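Local coordinates for protein D-alanyl transferase DltD (Enterococcus faecium TX0133A04, PDB 6PFX) that probably takes part in the D-alanylation of lipoteichoic acid in the cell envelope of this Gram-positive bacterium, at residues Y63-R68 with K215-T220; Q125-L130 with K154-L159. All blocks are in the same frame, centred on the assembly; numbering follows the deposited sequence.

Contact 1: residues Y63-R68 with K215-T220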
loop_
_atom_site.group_PDB
_atom_site.type_symbol
_atom_site.label_atom_id
_atom_site.label_comp_id
_atom_site.label_asym_id
_atom_site.label_seq_id
_atom_site.Cartn_x
_atom_site.Cartn_y
_atom_site.Cartn_z
ATOM N N TYR A 63 -20.444 9.964 7.528
ATOM C CA TYR A 63 -21.416 9.012 8.052
ATOM C C TYR A 63 -21.069 8.575 9.464
ATOM O O TYR A 63 -21.641 7.604 9.965
ATOM C CB TYR A 63 -21.598 7.882 7.040
ATOM C CG TYR A 63 -22.083 8.473 5.730
ATOM C CD1 TYR A 63 -23.307 9.124 5.667
ATOM C CD2 TYR A 63 -21.303 8.442 4.582
ATOM C CE1 TYR A 63 -23.749 9.703 4.503
ATOM C CE2 TYR A 63 -21.751 9.013 3.400
ATOM C CZ TYR A 63 -22.975 9.647 3.374
ATOM O OH TYR A 63 -23.436 10.232 2.213
ATOM N N GLN A 64 -20.166 9.302 10.119
ATOM C CA GLN A 64 -19.920 9.181 11.552
ATOM C C GLN A 64 -19.592 7.752 11.955
ATOM O O GLN A 64 -20.088 7.225 12.954
ATOM C CB GLN A 64 -21.101 9.731 12.342
ATOM C CG GLN A 64 -21.312 11.200 12.105
ATOM C CD GLN A 64 -22.352 11.778 13.027
ATOM O OE1 GLN A 64 -22.053 12.639 13.850
ATOM N NE2 GLN A 64 -23.583 11.301 12.902
ATOM N N ARG A 65 -18.716 7.131 11.176
ATOM C CA ARG A 65 -18.360 5.751 11.431
ATOM C C ARG A 65 -17.414 5.660 12.624
ATOM O O ARG A 65 -16.804 6.641 13.054
ATOM C CB ARG A 65 -17.748 5.135 10.178
ATOM C CG ARG A 65 -18.652 5.231 8.970
ATOM C CD ARG A 65 -18.084 4.428 7.806
ATOM N NE ARG A 65 -18.992 4.512 6.671
ATOM C CZ ARG A 65 -18.705 4.108 5.444
ATOM N NH1 ARG A 65 -17.529 3.576 5.188
ATOM N NH2 ARG A 65 -19.603 4.259 4.483
ATOM N N ASN A 66 -17.256 4.441 13.123
ATOM C CA ASN A 66 -16.505 4.179 14.340
ATOM C C ASN A 66 -15.001 4.013 14.103
ATOM O O ASN A 66 -14.299 3.481 14.973
ATOM C CB ASN A 66 -17.068 2.928 15.017
ATOM C CG ASN A 66 -16.680 2.825 16.475
ATOM O OD1 ASN A 66 -16.559 3.834 17.169
ATOM N ND2 ASN A 66 -16.476 1.598 16.948
ATOM N N TYR A 67 -14.500 4.437 12.947
ATOM C CA TYR A 67 -13.077 4.393 12.654
ATOM C C TYR A 67 -12.700 5.631 11.853
ATOM O O TYR A 67 -13.550 6.288 11.238
ATOM C CB TYR A 67 -12.682 3.135 11.844
ATOM C CG TYR A 67 -13.303 3.118 10.472
ATOM C CD1 TYR A 67 -14.579 2.621 10.278
ATOM C CD2 TYR A 67 -12.620 3.625 9.374
ATOM C CE1 TYR A 67 -15.163 2.622 9.034
ATOM C CE2 TYR A 67 -13.199 3.636 8.134
ATOM C CZ TYR A 67 -14.477 3.139 7.971
ATOM O OH TYR A 67 -15.090 3.126 6.734
ATOM N N ARG A 68 -11.395 5.912 11.842
ATOM C CA ARG A 68 -10.771 6.871 10.939
ATOM C C ARG A 68 -9.594 6.217 10.242
ATOM O O ARG A 68 -8.711 5.638 10.905
ATOM C CB ARG A 68 -10.315 8.084 11.763
ATOM C CG ARG A 68 -9.659 9.177 10.956
ATOM C CD ARG A 68 -9.375 10.444 11.779
ATOM N NE ARG A 68 -10.583 11.157 12.196
ATOM C CZ ARG A 68 -11.125 11.083 13.410
ATOM N NH1 ARG A 68 -10.582 10.323 14.349
ATOM N NH2 ARG A 68 -12.220 11.777 13.685
ATOM N N LYS A 215 -27.075 13.393 3.366
ATOM C CA LYS A 215 -27.095 13.204 4.813
ATOM C C LYS A 215 -27.120 11.726 5.178
ATOM O O LYS A 215 -26.482 11.304 6.151
ATOM C CB LYS A 215 -28.336 13.869 5.417
ATOM C CG LYS A 215 -28.328 15.386 5.454
ATOM C CD LYS A 215 -29.593 15.899 6.150
ATOM C CE LYS A 215 -29.643 17.420 6.220
ATOM N NZ LYS A 215 -30.886 17.908 6.894
ATOM N N GLN A 216 -27.882 10.935 4.432
ATOM C CA GLN A 216 -28.012 9.510 4.674
ATOM C C GLN A 216 -27.264 8.752 3.591
ATOM O O GLN A 216 -27.346 9.093 2.408
ATOM C CB GLN A 216 -29.479 9.089 4.651
ATOM C CG GLN A 216 -30.334 9.815 5.668
ATOM C CD GLN A 216 -29.960 9.466 7.098
ATOM O OE1 GLN A 216 -29.550 8.341 7.394
ATOM N NE2 GLN A 216 -30.105 10.437 7.995
ATOM N N TYR A 217 -26.550 7.714 3.995
ATOM C CA TYR A 217 -25.810 6.918 3.032
ATOM C C TYR A 217 -26.788 6.126 2.176
ATOM O O TYR A 217 -27.661 5.425 2.693
ATOM C CB TYR A 217 -24.891 5.963 3.777
ATOM C CG TYR A 217 -23.945 5.198 2.898
ATOM C CD1 TYR A 217 -24.358 4.058 2.220
ATOM C CD2 TYR A 217 -22.636 5.612 2.763
ATOM C CE1 TYR A 217 -23.486 3.360 1.414
ATOM C CE2 TYR A 217 -21.755 4.914 1.974
ATOM C CZ TYR A 217 -22.185 3.780 1.319
ATOM O OH TYR A 217 -21.323 3.076 0.510
ATOM N N GLN A 218 -26.638 6.237 0.862
ATOM C CA GLN A 218 -27.489 5.530 -0.095
ATOM C C GLN A 218 -26.587 5.279 -1.297
ATOM O O GLN A 218 -26.178 6.230 -1.968
ATOM C CB GLN A 218 -28.711 6.376 -0.443
ATOM C CG GLN A 218 -29.972 5.567 -0.722
ATOM C CD GLN A 218 -29.831 4.652 -1.930
ATOM O OE1 GLN A 218 -29.173 5.001 -2.906
ATOM N NE2 GLN A 218 -30.451 3.470 -1.867
ATOM N N GLU A 219 -26.223 4.013 -1.530
ATOM C CA GLU A 219 -25.185 3.719 -2.515
ATOM C C GLU A 219 -25.534 4.257 -3.898
ATOM O O GLU A 219 -24.641 4.712 -4.619
ATOM C CB GLU A 219 -24.871 2.223 -2.557
ATOM C CG GLU A 219 -23.682 1.885 -3.408
ATOM C CD GLU A 219 -24.039 1.832 -4.886
ATOM O OE1 GLU A 219 -25.254 1.759 -5.191
ATOM O OE2 GLU A 219 -23.120 1.886 -5.743
ATOM N N THR A 220 -26.811 4.202 -4.302
ATOM C CA THR A 220 -27.145 4.610 -5.665
ATOM C C THR A 220 -27.124 6.127 -5.807
ATOM O O THR A 220 -26.667 6.643 -6.831
ATOM C CB THR A 220 -28.503 4.055 -6.085
ATOM O OG1 THR A 220 -28.465 2.627 -6.048
ATOM C CG2 THR A 220 -28.878 4.482 -7.513
#

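Contact 2: residues Q125-L130 with K154-L159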
loop_
_atom_site.group_PDB
_atom_site.type_symbol
_atom_site.label_atom_id
_atom_site.label_comp_id
_atom_site.label_asym_id
_atom_site.label_seq_id
_atom_site.Cartn_x
_atom_site.Cartn_y
_atom_site.Cartn_z
ATOM N N GLN A 125 13.450 2.768 11.439
ATOM C CA GLN A 125 12.633 1.568 11.321
ATOM C C GLN A 125 13.483 0.343 11.038
ATOM O O GLN A 125 13.140 -0.760 11.485
ATOM C CB GLN A 125 11.596 1.778 10.221
ATOM C CG GLN A 125 10.569 2.830 10.599
ATOM C CD GLN A 125 9.575 3.105 9.502
ATOM O OE1 GLN A 125 9.767 2.714 8.350
ATOM N NE2 GLN A 125 8.495 3.782 9.858
ATOM N N THR A 126 14.582 0.510 10.296
ATOM C CA THR A 126 15.506 -0.596 10.068
ATOM C C THR A 126 16.115 -1.058 11.384
ATOM O O THR A 126 16.139 -2.258 11.684
ATOM C CB THR A 126 16.593 -0.169 9.078
ATOM O OG1 THR A 126 15.997 0.264 7.848
ATOM C CG2 THR A 126 17.536 -1.325 8.789
ATOM N N TYR A 127 16.580 -0.109 12.203
ATOM C CA TYR A 127 17.147 -0.465 13.496
ATOM C C TYR A 127 16.075 -1.033 14.419
ATOM O O TYR A 127 16.336 -1.971 15.183
ATOM C CB TYR A 127 17.806 0.758 14.134
ATOM C CG TYR A 127 19.032 1.307 13.433
ATOM C CD1 TYR A 127 19.531 0.725 12.277
ATOM C CD2 TYR A 127 19.698 2.415 13.949
ATOM C CE1 TYR A 127 20.643 1.231 11.654
ATOM C CE2 TYR A 127 20.824 2.917 13.334
ATOM C CZ TYR A 127 21.281 2.326 12.183
ATOM O OH TYR A 127 22.387 2.822 11.546
ATOM N N ASP A 128 14.858 -0.482 14.357
ATOM C CA ASP A 128 13.751 -1.066 15.102
ATOM C C ASP A 128 13.668 -2.567 14.841
ATOM O O ASP A 128 13.525 -3.375 15.766
ATOM C CB ASP A 128 12.420 -0.441 14.673
ATOM C CG ASP A 128 12.151 0.928 15.291
ATOM O OD1 ASP A 128 12.811 1.315 16.277
ATOM O OD2 ASP A 128 11.250 1.617 14.766
ATOM N N TRP A 129 13.721 -2.949 13.563
ATOM C CA TRP A 129 13.638 -4.353 13.182
ATOM C C TRP A 129 14.798 -5.141 13.768
ATOM O O TRP A 129 14.598 -6.174 14.413
ATOM C CB TRP A 129 13.634 -4.434 11.658
ATOM C CG TRP A 129 14.058 -5.740 11.086
ATOM C CD1 TRP A 129 13.496 -6.966 11.319
ATOM C CD2 TRP A 129 15.114 -5.953 10.139
ATOM N NE1 TRP A 129 14.154 -7.928 10.583
ATOM C CE2 TRP A 129 15.150 -7.331 9.855
ATOM C CE3 TRP A 129 16.039 -5.114 9.512
ATOM C CZ2 TRP A 129 16.075 -7.889 8.968
ATOM C CZ3 TRP A 129 16.958 -5.672 8.632
ATOM C CH2 TRP A 129 16.966 -7.044 8.370
ATOM N N LEU A 130 16.021 -4.642 13.590
ATOM C CA LEU A 130 17.191 -5.374 14.061
ATOM C C LEU A 130 17.132 -5.617 15.564
ATOM O O LEU A 130 17.459 -6.712 16.033
ATOM C CB LEU A 130 18.467 -4.617 13.703
ATOM C CG LEU A 130 18.792 -4.517 12.216
ATOM C CD1 LEU A 130 20.011 -3.636 11.975
ATOM C CD2 LEU A 130 19.032 -5.878 11.603
ATOM N N LYS A 154 24.356 0.379 1.889
ATOM C CA LYS A 154 25.780 0.076 1.863
ATOM C C LYS A 154 26.640 1.237 2.355
ATOM O O LYS A 154 27.798 1.020 2.735
ATOM C CB LYS A 154 26.223 -0.268 0.429
ATOM C CG LYS A 154 25.531 -1.465 -0.235
ATOM C CD LYS A 154 25.868 -2.796 0.432
ATOM C CE LYS A 154 27.357 -3.118 0.360
ATOM N NZ LYS A 154 27.664 -4.503 0.820
ATOM N N GLU A 155 26.116 2.466 2.341
ATOM C CA GLU A 155 26.859 3.586 2.900
ATOM C C GLU A 155 27.207 3.359 4.364
ATOM O O GLU A 155 28.151 3.970 4.877
ATOM C CB GLU A 155 26.021 4.862 2.850
ATOM C CG GLU A 155 25.698 5.382 1.471
ATOM C CD GLU A 155 24.771 6.590 1.534
ATOM O OE1 GLU A 155 24.599 7.160 2.634
ATOM O OE2 GLU A 155 24.202 6.963 0.493
ATOM N N ASN A 156 26.440 2.510 5.043
ATOM C CA ASN A 156 26.542 2.284 6.483
ATOM C C ASN A 156 27.256 0.957 6.700
ATOM O O ASN A 156 26.645 -0.108 6.601
ATOM C CB ASN A 156 25.126 2.245 7.052
ATOM C CG ASN A 156 25.091 2.229 8.562
ATOM O OD1 ASN A 156 26.022 1.762 9.219
ATOM N ND2 ASN A 156 24.002 2.737 9.124
ATOM N N ASP A 157 28.554 1.023 7.024
ATOM C CA ASP A 157 29.362 -0.194 7.095
ATOM C C ASP A 157 28.995 -1.058 8.298
ATOM O O ASP A 157 29.005 -2.291 8.207
ATOM C CB ASP A 157 30.852 0.155 7.120
ATOM C CG ASP A 157 31.368 0.612 5.769
ATOM O OD1 ASP A 157 30.766 0.231 4.740
ATOM O OD2 ASP A 157 32.377 1.350 5.736
ATOM N N THR A 158 28.691 -0.443 9.437
ATOM C CA THR A 158 28.273 -1.223 10.597
ATOM C C THR A 158 26.990 -1.990 10.301
ATOM O O THR A 158 26.898 -3.195 10.561
ATOM C CB THR A 158 28.117 -0.291 11.795
ATOM O OG1 THR A 158 29.368 0.376 12.019
ATOM C CG2 THR A 158 27.723 -1.070 13.035
ATOM N N LEU A 159 25.990 -1.310 9.738
ATOM C CA LEU A 159 24.744 -1.989 9.390
ATOM C C LEU A 159 24.981 -3.078 8.354
ATOM O O LEU A 159 24.418 -4.174 8.452
ATOM C CB LEU A 159 23.718 -0.969 8.892
ATOM C CG LEU A 159 22.460 -1.500 8.198
ATOM C CD1 LEU A 159 21.591 -2.250 9.189
ATOM C CD2 LEU A 159 21.673 -0.366 7.560
#

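Contact 1: residues Y63-R68 with K215-T220
R65, whose NH2 lies against the ring of Y217, has its other terminal nitrogen gripped twice: NH1 donates to Y67 OH (2.9 Å, 157° at the hydrogen) and forms a salt bridge with D358 of helix 351-365. The Y67 hydroxyl sits almost in the guanidinium plane; this bond and the D358 pair are two holds that should restrict rotation of the group. The contact is built on the turn that follows helix 56-62 and leads into edge strand 68-71 of the parallel sheet, in a fold consistent with the SGNH-hydrolase clan of the DltD family. A Schellman motif ends that helix, with Q64 at positive phi as its C-prime residue. Beside the turn runs 215-220, the loop entering helix 219-233, where Q218 is the N-cap and accepts a weak bond from T220 N. Y63 and Y217 join the two in a T-shaped stack. Their planes stand at 80° and their centroids are 5.2 Å apart, with the Y217 edge directed at the Y63 face; Y217 CD2 comes within 3.6 Å of Y63 CE2. Y217 CB adds a CH-pi contact, 4.0 Å from the Y63 centroid. The chi1 of Y217, -173°, swings the ring away from its own N and carries CE2 to within 3.4 Å of R65 NH2, at the guanidinium edge, the guanidinium and ring planes oblique to each other. The hydroxyls of Y63 and Y217 find partners outside the segments, Y63 OH at P214 O and Y217 OH at Q359 NE2. No hydrogen bond links the segments; K215 O simply abuts the edge of the Y63 ring, 3.6 Å from CE1.

Contact 2: residues Q125-L130 with K154-L159
L130 and L159 meet methyl to methyl where this contact is tightest: their CD1 atoms are only 3.5 Å apart, closer than carbons usually pack, and the two side chains cross at about a right angle. Around this point the same L159 methyl serves three neighbours on helix 123-132. T126 CG2 lies 4.2 Å from L159 CD1, and Y127 CE1 touches that methyl more loosely, at 4.4 Å, with the methyl near the plane of the ring rather than over a face. The same T126 rotamer that presents CG2 here puts OG1 in a hydrogen bond with S122 O. The second methyl of L130, CD2, rests near the rim of one W129 ring face, while I162 and I166, further along helix 157-167, also touch L130. Both helices belong to the long, largely helical excursion between the neighbouring central strands 97-101 and 288-293 of the sheet, and the contact sets the first turn of helix 157-167 against the flank of helix 123-132. That turn opens with an Asn N-cap: N156 OD1 accepts from L159 N at 3.1 Å and 172°, the donor lying well above the carbonyl plane. Toward solvent the packing gives way to polar contact, where N156 is partly exposed. A chi1 of -171° sends the N156 side chain toward helix 123-132, ND2 leading, while OD1 still caps its own helix. Its ND2 donates to Y127 OH, 2.9 Å away and bent to 138° at the hydrogen; the hydroxyl lies near the amide plane, and the ring stands steeply to it. Y127 OH is also bonded to Q183 OE1, which leaves the phenol oxygen held between two amide side chains.

How the contacts relate
Contact 1 lies at the surface and contact 2 is largely buried; their centres are 43 Å apart, on opposite sides of the chain's centre, and their nearest atoms about 17 Å apart. They use different elements: the turn after helix 56-62 and the start of helix 219-233 in contact 1, helices 123-132 and 157-167 in contact 2. The chain between 63-68 and 215-220 includes all of contact 2. Contact 1 borders the parallel sheet at an edge strand and relies on aromatic rings and an arginine. Contact 2, remote from that edge, uses aliphatic methyls and one amide-phenol bond. Each has a helix N-cap, but only that of contact 2 also bonds across the contact.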